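Local coordinates for protein peptidoglycan glycosyltransferase (Burkholderia ambifaria, PDB 5UY7) that belongs to the penicillin-binding proteins and carries a domain of the fold shared with the serine beta-lactamases, at residues Phe275-Ala280 with Thr330-Thr335; Thr290-Gly295 with Leu315-Val320. All coordinates share one frame; numbering follows the deposited sequence.

Interaction 1. Residues Phe275-Ala280 with Thr330-Thr335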
loop_
_atom_site.group_PDB
_atom_site.type_symbol
_atom_site.label_atom_id
_atom_site.label_comp_id
_atom_site.label_asym_id
_atom_site.label_seq_id
_atom_site.Cartn_x
_atom_site.Cartn_y
_atom_site.Cartn_z
ATOM N N PHE A 275 3.667 2.550 6.619
ATOM C CA PHE A 275 5.003 2.060 6.954
ATOM C C PHE A 275 5.725 3.019 7.885
ATOM O O PHE A 275 6.476 2.585 8.764
ATOM C CB PHE A 275 5.827 1.813 5.685
ATOM C CG PHE A 275 5.296 0.679 4.861
ATOM C CD1 PHE A 275 5.411 -0.626 5.311
ATOM C CD2 PHE A 275 4.642 0.917 3.661
ATOM C CE1 PHE A 275 4.890 -1.686 4.577
ATOM C CE2 PHE A 275 4.120 -0.139 2.919
ATOM C CZ PHE A 275 4.249 -1.442 3.381
ATOM N N THR A 276 5.521 4.324 7.697
ATOM C CA THR A 276 6.032 5.298 8.659
ATOM C C THR A 276 5.536 4.975 10.059
ATOM O O THR A 276 6.316 4.935 11.022
ATOM C CB THR A 276 5.582 6.703 8.255
ATOM O OG1 THR A 276 6.117 7.017 6.963
ATOM C CG2 THR A 276 6.076 7.737 9.260
ATOM N N VAL A 277 4.230 4.715 10.174
ATOM C CA VAL A 277 3.625 4.412 11.461
ATOM C C VAL A 277 4.086 3.048 11.954
ATOM O O VAL A 277 4.432 2.892 13.134
ATOM C CB VAL A 277 2.092 4.500 11.350
ATOM C CG1 VAL A 277 1.427 3.833 12.547
ATOM C CG2 VAL A 277 1.667 5.953 11.227
ATOM N N SER A 278 4.124 2.042 11.064
ATOM C CA SER A 278 4.598 0.718 11.466
ATOM C C SER A 278 5.973 0.797 12.118
ATOM O O SER A 278 6.211 0.196 13.174
ATOM C CB SER A 278 4.655 -0.224 10.262
ATOM O OG SER A 278 3.364 -0.536 9.772
ATOM N N LEU A 279 6.901 1.522 11.492
ATOM C CA LEU A 279 8.256 1.559 12.034
ATOM C C LEU A 279 8.298 2.258 13.387
ATOM O O LEU A 279 8.966 1.783 14.309
ATOM C CB LEU A 279 9.204 2.246 11.044
ATOM C CG LEU A 279 10.671 2.264 11.478
ATOM C CD1 LEU A 279 11.231 0.851 11.639
ATOM C CD2 LEU A 279 11.487 3.073 10.473
ATOM N N ALA A 280 7.588 3.384 13.533
ATOM C CA ALA A 280 7.600 4.085 14.819
ATOM C C ALA A 280 6.988 3.233 15.928
ATOM O O ALA A 280 7.458 3.259 17.075
ATOM C CB ALA A 280 6.865 5.421 14.691
ATOM N N THR A 330 4.709 13.224 9.218
ATOM C CA THR A 330 5.974 13.928 9.392
ATOM C C THR A 330 6.405 13.930 10.850
ATOM O O THR A 330 7.564 13.640 11.163
ATOM C CB THR A 330 5.846 15.361 8.878
ATOM O OG1 THR A 330 5.626 15.339 7.463
ATOM C CG2 THR A 330 7.118 16.171 9.194
ATOM N N LYS A 331 5.487 14.266 11.758
ATOM C CA LYS A 331 5.887 14.377 13.158
ATOM C C LYS A 331 6.275 13.017 13.721
ATOM O O LYS A 331 7.213 12.916 14.525
ATOM C CB LYS A 331 4.772 15.027 13.981
ATOM C CG LYS A 331 4.581 16.509 13.626
ATOM C CD LYS A 331 3.687 17.206 14.620
ATOM C CE LYS A 331 3.552 18.677 14.284
ATOM N NZ LYS A 331 2.928 19.399 15.416
ATOM N N ILE A 332 5.581 11.961 13.294
ATOM C CA ILE A 332 5.968 10.611 13.685
ATOM C C ILE A 332 7.329 10.259 13.090
ATOM O O ILE A 332 8.197 9.701 13.773
ATOM C CB ILE A 332 4.867 9.623 13.262
ATOM C CG1 ILE A 332 3.614 9.858 14.109
ATOM C CG2 ILE A 332 5.347 8.197 13.386
ATOM C CD1 ILE A 332 2.382 9.067 13.591
ATOM N N ALA A 333 7.554 10.616 11.823
ATOM C CA ALA A 333 8.848 10.347 11.204
ATOM C C ALA A 333 9.985 11.041 11.939
ATOM O O ALA A 333 11.102 10.513 11.987
ATOM C CB ALA A 333 8.835 10.793 9.739
ATOM N N MET A 334 9.731 12.219 12.511
ATOM C CA MET A 334 10.800 12.951 13.182
ATOM C C MET A 334 11.238 12.308 14.495
ATOM O O MET A 334 12.260 12.724 15.048
ATOM C CB MET A 334 10.369 14.403 13.408
ATOM C CG MET A 334 10.197 15.201 12.115
ATOM S SD MET A 334 11.723 15.370 11.157
ATOM C CE MET A 334 11.462 14.174 9.860
ATOM N N THR A 335 10.507 11.307 14.993
ATOM C CA THR A 335 10.967 10.515 16.123
ATOM C C THR A 335 11.987 9.463 15.721
ATOM O O THR A 335 12.479 8.743 16.592
ATOM C CB THR A 335 9.791 9.820 16.831
ATOM O OG1 THR A 335 9.303 8.744 16.023
ATOM C CG2 THR A 335 8.655 10.800 17.105
#

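Interaction 2. Residues Thr290-Gly295 with Leu315-Val320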
loop_
_atom_site.group_PDB
_atom_site.type_symbol
_atom_site.label_atom_id
_atom_site.label_comp_id
_atom_site.label_asym_id
_atom_site.label_seq_id
_atom_site.Cartn_x
_atom_site.Cartn_y
_atom_site.Cartn_z
ATOM N N THR A 290 -0.822 7.226 21.183
ATOM C CA THR A 290 -0.021 8.438 21.302
ATOM C C THR A 290 -0.690 9.586 20.558
ATOM O O THR A 290 -1.171 9.416 19.437
ATOM C CB THR A 290 1.377 8.195 20.739
ATOM O OG1 THR A 290 2.066 7.246 21.565
ATOM C CG2 THR A 290 2.175 9.499 20.670
ATOM N N LEU A 291 -0.722 10.758 21.191
ATOM C CA LEU A 291 -1.315 11.933 20.559
ATOM C C LEU A 291 -0.299 12.635 19.670
ATOM O O LEU A 291 0.876 12.774 20.028
ATOM C CB LEU A 291 -1.837 12.906 21.611
ATOM C CG LEU A 291 -2.948 12.361 22.509
ATOM C CD1 LEU A 291 -3.468 13.456 23.425
ATOM C CD2 LEU A 291 -4.079 11.767 21.680
ATOM N N VAL A 292 -0.768 13.089 18.509
ATOM C CA VAL A 292 0.032 13.817 17.528
ATOM C C VAL A 292 -0.737 15.083 17.178
ATOM O O VAL A 292 -1.875 15.002 16.695
ATOM C CB VAL A 292 0.292 12.980 16.263
ATOM C CG1 VAL A 292 1.200 13.732 15.291
ATOM C CG2 VAL A 292 0.883 11.623 16.636
ATOM N N GLU A 293 -0.123 16.238 17.410
ATOM C CA GLU A 293 -0.776 17.523 17.184
ATOM C C GLU A 293 -0.591 17.934 15.729
ATOM O O GLU A 293 0.540 18.176 15.294
ATOM C CB GLU A 293 -0.204 18.593 18.111
ATOM C CG GLU A 293 -0.290 18.239 19.590
ATOM C CD GLU A 293 -1.722 18.126 20.104
ATOM O OE1 GLU A 293 -2.661 18.580 19.409
ATOM O OE2 GLU A 293 -1.906 17.583 21.215
ATOM N N THR A 294 -1.691 18.020 14.978
ATOM C CA THR A 294 -1.613 18.522 13.613
ATOM C C THR A 294 -2.281 19.880 13.432
ATOM O O THR A 294 -2.180 20.457 12.341
ATOM C CB THR A 294 -2.215 17.515 12.612
ATOM O OG1 THR A 294 -3.649 17.541 12.668
ATOM C CG2 THR A 294 -1.718 16.100 12.899
ATOM N N GLY A 295 -2.946 20.406 14.461
ATOM C CA GLY A 295 -3.458 21.769 14.419
ATOM C C GLY A 295 -4.410 22.012 13.264
ATOM O O GLY A 295 -5.272 21.185 12.944
ATOM N N LEU A 315 -4.709 14.229 16.867
ATOM C CA LEU A 315 -5.031 12.885 16.418
ATOM C C LEU A 315 -4.249 11.874 17.243
ATOM O O LEU A 315 -3.155 12.166 17.732
ATOM C CB LEU A 315 -4.687 12.683 14.936
ATOM C CG LEU A 315 -5.406 13.580 13.927
ATOM C CD1 LEU A 315 -4.860 13.355 12.521
ATOM C CD2 LEU A 315 -6.906 13.313 13.997
ATOM N N THR A 316 -4.808 10.680 17.395
ATOM C CA THR A 316 -3.945 9.581 17.802
ATOM C C THR A 316 -3.103 9.147 16.611
ATOM O O THR A 316 -3.356 9.530 15.468
ATOM C CB THR A 316 -4.753 8.382 18.288
ATOM O OG1 THR A 316 -5.598 7.937 17.214
ATOM C CG2 THR A 316 -5.607 8.746 19.500
ATOM N N VAL A 317 -2.099 8.310 16.884
ATOM C CA VAL A 317 -1.332 7.713 15.794
ATOM C C VAL A 317 -2.261 6.961 14.849
ATOM O O VAL A 317 -2.125 7.048 13.626
ATOM C CB VAL A 317 -0.227 6.807 16.367
ATOM C CG1 VAL A 317 0.349 5.891 15.275
ATOM C CG2 VAL A 317 0.868 7.661 16.981
ATOM N N GLY A 318 -3.248 6.246 15.396
ATOM C CA GLY A 318 -4.237 5.610 14.537
ATOM C C GLY A 318 -5.004 6.622 13.705
ATOM O O GLY A 318 -5.256 6.401 12.513
ATOM N N GLY A 319 -5.356 7.757 14.317
ATOM C CA GLY A 319 -6.041 8.813 13.585
ATOM C C GLY A 319 -5.204 9.406 12.470
ATOM O O GLY A 319 -5.745 9.863 11.458
ATOM N N VAL A 320 -3.879 9.406 12.630
ATOM C CA VAL A 320 -3.004 9.892 11.565
ATOM C C VAL A 320 -3.160 9.036 10.314
ATOM O O VAL A 320 -3.179 9.554 9.193
ATOM C CB VAL A 320 -1.541 9.951 12.051
ATOM C CG1 VAL A 320 -0.581 10.122 10.879
ATOM C CG2 VAL A 320 -1.374 11.088 13.045
#

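Interaction 1. Residues Phe275-Ala280 with Thr330-Thr335
I332 fills the groove along T276, V277 and A280 and carries most of this helix-to-helix contact. Its two branches part to do so. CG2 lies anti to the backbone N (chi1 -69° for the CG1 branch) and meets the A280 methyl. I332 CG2 and A280 CB are 3.4 Å apart, closer than usual for two carbons, so packing is tight at this point. The same CG2 lies 4.1 Å from the backbone O of T276, one turn back. The other branch runs out extended through CG1. Its end, I332 CD1, reaches V277 CG2 at 4.0 Å, and the two side chains cross obliquely.

T276 works with its two branches apart. Its CG2 is the part turned to the partner helix and lies 4.1 Å from A333 CB, methyl to methyl. Its OG1 takes another direction and is hydrogen-bonded to the backbone O of S381. The hydroxyl is therefore satisfied in a buried place, and its bond should limit rotation of the side chain. The A333 methyl also touches M341 and S381.

T335 folds back on I332. T335 OG1 donates to I332 O at 2.7 Å, in the carbonyl plane, with a C=O...donor angle of 156°. T335 N donates to the same oxygen. Two donors thus hold the I332 carbonyl, while T335 OG1 is only a loose neighbour of A280 CB.

No hydrogen bond joins the two segments. This is apolar packing of helix 273-282 on helix 326-333 in the helical part of the beta-lactamase-like domain of penicillin-binding proteins. Helix 273-282 starts at what is probably the SxxK motif of this family, and T276 lies near its residues without touching them.

Interaction 2. Residues Thr290-Gly295 with Leu315-Val320
L315 pairs with V292 through two backbone bonds. L315 N gives to V292 O at 2.9 Å, nearly straight at 176°. L315 O takes V292 N at 2.7 Å, close to the C=O direction. This is an antiparallel hydrogen-bonded pair. The L315 side chain lies on the same sheet face as V292, and its CD1 meets the T294 methyl, the two side chains crossing at about a right angle.

T316 and L291 form an antiparallel non-hydrogen-bonded pair. T316 CG2 touches L291 CD2 at 4.0 Å. T316 OG1, set between the backbone N and the carbonyl carbon (chi1 60°), accepts from G319 N at 2.9 Å. T316 is thus the N-cap of helix 317-323.

V317 N makes a weak bond to T290 O, bent to 129°. V317 CG2 packs on T290 CB at 3.8 Å and on V292 CG2 at 4.0 Å. One turn on, V320 CG2 lies 4.1 Å from V292 CB. V292 also touches K331 and I332 of helix 326-333.

Across the contact the hydrogen bonds are all backbone to backbone. The T316 cap bond is internal and fixes the helix start, while apolar side chains seat that first turn against the two-stranded antiparallel sheet.

In the fold
Interaction 2 is nested within interaction 1 along the chain. The order is 275-280, 290-295, 315-320, 330-335. Helix 273-282 leads to strand 291-293, and strand 314-316 runs into helix 317-323 and then helix 326-333. The centres of the two contacts are about 11 Å apart, and the contacts touch. V277 CG1 packs on V317 CG1 at 3.6 Å, and K331 NZ probably hydrogen-bonds to E293 O. I332 of helix 326-333 also reaches V317. All four segments belong to the beta-lactamase-like domain. Interaction 1 is buried and interaction 2 partly buried, so the two-stranded sheet and its following helix are packed against the helix pair.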